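DinB-like Protein (Bacillus cereus ATCC 10987, PDB 3DI5) binds a divalent metal ion, nickel in this crystal, as a member of the DinB family of helical proteins, though its biological role is not established. Local coordinates at residues K22-D25 / V26-D29; P73-S77 / A78-A82. One frame throughout, in Å; residues are numbered along the deposited sequence.

Contact 1: residues K22-D25 / V26-D29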
loop_
_atom_site.group_PDB
_atom_site.type_symbol
_atom_site.label_atom_id
_atom_site.label_comp_id
_atom_site.label_asym_id
_atom_site.label_seq_id
_atom_site.Cartn_x
_atom_site.Cartn_y
_atom_site.Cartn_z
ATOM N N LYS A 22 -7.800 -7.092 -4.533
ATOM C CA LYS A 22 -8.776 -7.454 -5.573
ATOM C C LYS A 22 -8.482 -6.728 -6.884
ATOM O O LYS A 22 -8.570 -7.312 -7.961
ATOM C CB LYS A 22 -10.207 -7.110 -5.148
ATOM C CG LYS A 22 -10.821 -8.023 -4.099
ATOM C CD LYS A 22 -12.326 -7.713 -3.856
ATOM C CE LYS A 22 -12.558 -6.204 -3.617
ATOM N NZ LYS A 22 -13.906 -5.921 -3.062
HETATM N N MSE A 23 -8.156 -5.439 -6.780
HETATM C CA MSE A 23 -7.801 -4.664 -7.947
HETATM C C MSE A 23 -6.493 -5.142 -8.579
HETATM O O MSE A 23 -6.433 -5.394 -9.785
HETATM C CB MSE A 23 -7.778 -3.189 -7.598
HETATM C CG MSE A 23 -9.177 -2.689 -7.356
HETATM SE SE MSE A 23 -9.025 -0.858 -7.122
HETATM C CE MSE A 23 -10.696 -0.499 -6.191
ATOM N N LEU A 24 -5.478 -5.342 -7.758
ATOM C CA LEU A 24 -4.192 -5.872 -8.218
ATOM C C LEU A 24 -4.351 -7.201 -8.888
ATOM O O LEU A 24 -3.643 -7.487 -9.838
ATOM C CB LEU A 24 -3.181 -5.989 -7.052
ATOM C CG LEU A 24 -2.567 -4.656 -6.586
ATOM C CD1 LEU A 24 -1.599 -4.859 -5.440
ATOM C CD2 LEU A 24 -1.858 -3.962 -7.723
ATOM N N ASP A 25 -5.286 -8.016 -8.398
ATOM C CA ASP A 25 -5.510 -9.363 -8.939
ATOM C C ASP A 25 -6.123 -9.347 -10.346
ATOM O O ASP A 25 -6.005 -10.326 -11.075
ATOM C CB ASP A 25 -6.387 -10.208 -7.983
ATOM C CG ASP A 25 -5.623 -10.706 -6.739
ATOM O OD1 ASP A 25 -4.377 -10.613 -6.704
ATOM O OD2 ASP A 25 -6.273 -11.203 -5.787
ATOM N N VAL A 26 -6.759 -8.240 -10.725
ATOM C CA VAL A 26 -7.395 -8.114 -12.048
ATOM C C VAL A 26 -6.429 -7.625 -13.139
ATOM O O VAL A 26 -6.716 -7.736 -14.331
ATOM C CB VAL A 26 -8.576 -7.123 -11.972
ATOM C CG1 VAL A 26 -9.176 -6.879 -13.340
ATOM C CG2 VAL A 26 -9.633 -7.646 -11.009
ATOM N N LEU A 27 -5.289 -7.076 -12.726
ATOM C CA LEU A 27 -4.371 -6.416 -13.661
ATOM C C LEU A 27 -3.744 -7.478 -14.550
ATOM O O LEU A 27 -3.514 -8.615 -14.122
ATOM C CB LEU A 27 -3.300 -5.583 -12.909
ATOM C CG LEU A 27 -3.553 -4.083 -12.635
ATOM C CD1 LEU A 27 -4.963 -3.719 -12.222
ATOM C CD2 LEU A 27 -2.561 -3.554 -11.589
ATOM N N THR A 28 -3.526 -7.111 -15.807
ATOM C CA THR A 28 -2.857 -7.962 -16.773
ATOM C C THR A 28 -1.528 -7.305 -17.081
ATOM O O THR A 28 -1.338 -6.119 -16.785
ATOM C CB THR A 28 -3.667 -8.069 -18.071
ATOM O OG1 THR A 28 -3.795 -6.765 -18.654
ATOM C CG2 THR A 28 -5.056 -8.632 -17.790
ATOM N N ASP A 29 -0.624 -8.081 -17.672
ATOM C CA ASP A 29 0.689 -7.593 -18.079
ATOM C C ASP A 29 0.575 -6.420 -19.038
ATOM O O ASP A 29 1.314 -5.447 -18.918
ATOM C CB ASP A 29 1.494 -8.706 -18.739
ATOM C CG ASP A 29 1.923 -9.783 -17.761
ATOM O OD1 ASP A 29 1.624 -9.672 -16.553
ATOM O OD2 ASP A 29 2.574 -10.750 -18.200
#
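Val26 N donates to Met23 O at 3.0 Å with an N-H...O angle of 146°, while its bond to Lys22 O is weak. One residue on, Leu27 N reaches Leu24 O in another weak bond, 3.3 Å long. The spacing thus tightens from i to i+4 toward i to i+3 as helix 6-26 runs out. Side chains close over two of these carbonyls: Val26 CG2, anti to its own carbonyl carbon and beside the backbone N, lies 3.2 Å from Lys22 O, and Leu27 CD1 comes to 3.3 Å from Met23 O. The other Leu27 methyl, CD2, meets Leu24 CD2 at 4.0 Å, the two leucines crossing at a slant on the buried flank. Further out, Leu24 and Leu27 both pack on Ala47 of helix 43-58, selenomethionine Met23 and Leu27 share Met140 of helix 118-142, and the partly exposed Val26 lies against Pro148 of a loop. On the exposed flank, Asp25 turns its OD1 to Gln21 NE2, with a long, weak ion pair to Arg86. One sound and two weak amide bonds thus hold the last carbonyls, and the methyls against Lys22 O and Met23 O probably limit their access to water.

Contact 2: residues P73-S77 / A78-A82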
loop_
_atom_site.group_PDB
_atom_site.type_symbol
_atom_site.label_atom_id
_atom_site.label_comp_id
_atom_site.label_asym_id
_atom_site.label_seq_id
_atom_site.Cartn_x
_atom_site.Cartn_y
_atom_site.Cartn_z
ATOM N N PRO A 73 13.310 -0.211 -10.671
ATOM C CA PRO A 73 12.461 -0.455 -11.820
ATOM C C PRO A 73 11.152 -1.140 -11.422
ATOM O O PRO A 73 11.008 -1.641 -10.302
ATOM C CB PRO A 73 13.326 -1.373 -12.689
ATOM C CG PRO A 73 14.083 -2.142 -11.726
ATOM C CD PRO A 73 14.394 -1.205 -10.596
ATOM N N VAL A 74 10.200 -1.124 -12.338
ATOM C CA VAL A 74 8.889 -1.680 -12.091
ATOM C C VAL A 74 8.867 -3.104 -12.669
ATOM O O VAL A 74 9.329 -3.322 -13.791
ATOM C CB VAL A 74 7.805 -0.832 -12.772
ATOM C CG1 VAL A 74 6.419 -1.445 -12.555
ATOM C CG2 VAL A 74 7.866 0.607 -12.276
ATOM N N PRO A 75 8.305 -4.078 -11.932
ATOM C CA PRO A 75 8.131 -5.408 -12.524
ATOM C C PRO A 75 7.335 -5.413 -13.823
ATOM O O PRO A 75 6.420 -4.610 -13.987
ATOM C CB PRO A 75 7.353 -6.159 -11.441
ATOM C CG PRO A 75 7.755 -5.516 -10.202
ATOM C CD PRO A 75 7.822 -4.057 -10.540
ATOM N N THR A 76 7.661 -6.336 -14.729
ATOM C CA THR A 76 6.918 -6.450 -15.992
ATOM C C THR A 76 5.726 -7.423 -15.959
ATOM O O THR A 76 4.908 -7.437 -16.886
ATOM C CB THR A 76 7.838 -6.764 -17.181
ATOM O OG1 THR A 76 8.550 -7.986 -16.963
ATOM C CG2 THR A 76 8.833 -5.612 -17.371
ATOM N N SER A 77 5.599 -8.196 -14.883
ATOM C CA SER A 77 4.530 -9.175 -14.771
ATOM C C SER A 77 3.578 -8.766 -13.691
ATOM O O SER A 77 4.007 -8.462 -12.580
ATOM C CB SER A 77 5.108 -10.552 -14.437
ATOM O OG SER A 77 4.163 -11.303 -13.695
ATOM N N ALA A 78 2.281 -8.754 -13.995
ATOM C CA ALA A 78 1.284 -8.277 -13.025
ATOM C C ALA A 78 1.165 -9.273 -11.859
ATOM O O ALA A 78 0.749 -8.907 -10.750
ATOM C CB ALA A 78 -0.066 -8.025 -13.682
ATOM N N LYS A 79 1.606 -10.506 -12.084
ATOM C CA LYS A 79 1.597 -11.511 -11.021
ATOM C C LYS A 79 2.640 -11.188 -9.967
ATOM O O LYS A 79 2.395 -11.389 -8.784
ATOM C CB LYS A 79 1.819 -12.924 -11.555
ATOM C CG LYS A 79 1.152 -13.968 -10.673
ATOM C CD LYS A 79 1.343 -15.401 -11.192
ATOM C CE LYS A 79 2.238 -16.210 -10.271
ATOM N NZ LYS A 79 1.563 -16.480 -8.978
ATOM N N THR A 80 3.797 -10.686 -10.388
ATOM C CA THR A 80 4.801 -10.212 -9.432
ATOM C C THR A 80 4.280 -9.092 -8.551
ATOM O O THR A 80 4.556 -9.071 -7.357
ATOM C CB THR A 80 6.094 -9.760 -10.120
ATOM O OG1 THR A 80 6.606 -10.842 -10.893
ATOM C CG2 THR A 80 7.149 -9.378 -9.087
ATOM N N ILE A 81 3.535 -8.163 -9.134
ATOM C CA ILE A 81 3.021 -7.012 -8.397
ATOM C C ILE A 81 1.951 -7.406 -7.372
ATOM O O ILE A 81 2.051 -7.073 -6.189
ATOM C CB ILE A 81 2.489 -5.922 -9.368
ATOM C CG1 ILE A 81 3.633 -5.437 -10.297
ATOM C CG2 ILE A 81 1.836 -4.745 -8.589
ATOM C CD1 ILE A 81 3.252 -4.355 -11.293
ATOM N N ALA A 82 0.927 -8.112 -7.826
ATOM C CA ALA A 82 -0.153 -8.566 -6.959
ATOM C C ALA A 82 0.366 -9.488 -5.835
ATOM O O ALA A 82 -0.078 -9.391 -4.676
ATOM C CB ALA A 82 -1.228 -9.271 -7.806
HETATM O O HOH W 1 8.255 -9.100 -13.292
#
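Ser77 occupies the N-cap of helix 78-99, its hydroxyl turned back over the first turn. With chi1 at 151°, OG stands roughly anti to the backbone N and beside the carbonyl carbon, where it accepts from two amides: Lys79 N at 3.1 Å and Thr80 N at 3.4 Å. Both bonds are weak, the one to Thr80 N being the straighter at 160°. The carbonyl of Ser77 serves the same turn through weak bonds from Thr80 N and, at 3.5 Å, from Ile81 N. Thr80 is turned so that its two branches do different work. Its OG1, beside the backbone N (chi1 -57°), lies on the Ser77 side and has a weak bond to a water that accepts from Ser77 N, so the water bridges the loop and the first turn. Its CG2, anti to the backbone N, goes instead to the proline ring, 4.0 Å from Pro75 CB. Pro75 CB also rests 4.0 Å from Ile81 CG1, and the ring thereby spans two consecutive residues of the helix. The CD1 end of Ile81 comes nearer the loop, where Val74 CG1 is a looser neighbour at 4.5 Å. Hydroxyl capping and the apolar contacts of Pro75 and Val74 thus fasten the incoming loop to the first turn. Lys79 sends its bent chain away to a salt bridge with Asp83, one turn further on, while Ala78 N is taken by Asp29 OD1 from the loop after helix 6-26. Pro75 and Ile81 also pack on Trp48 of helix 43-58, and Ile81 together with Ala82 meets Leu24 of helix 6-26, which sets the start of helix 78-99 against two other helices.

In the fold
Contacts 1 and 2 are neighbouring helix ends, their centres about 10 Å apart: residues 22-29 close helix 6-26, and residues 73-82 open helix 78-99. Both are partly buried and on the same side of the chain's centre. Met23, Leu24 and Leu27 are buried in contact 1, Ala78 and Ile81 in contact 2; Lys22, Asp25, Lys79 and Thr80 are exposed. Their chemistry differs with the end of the helix: amides bond to carbonyls at 22-29, whereas hydroxyl and carboxylate acceptors join in at 73-82. The two meet directly, Leu27 O packing on Ala78 CB at 3.5 Å. Helix 43-58, which carries the nickel ligand His49, backs both; contact 1 also touches helix 118-142, bearing His128 and His132.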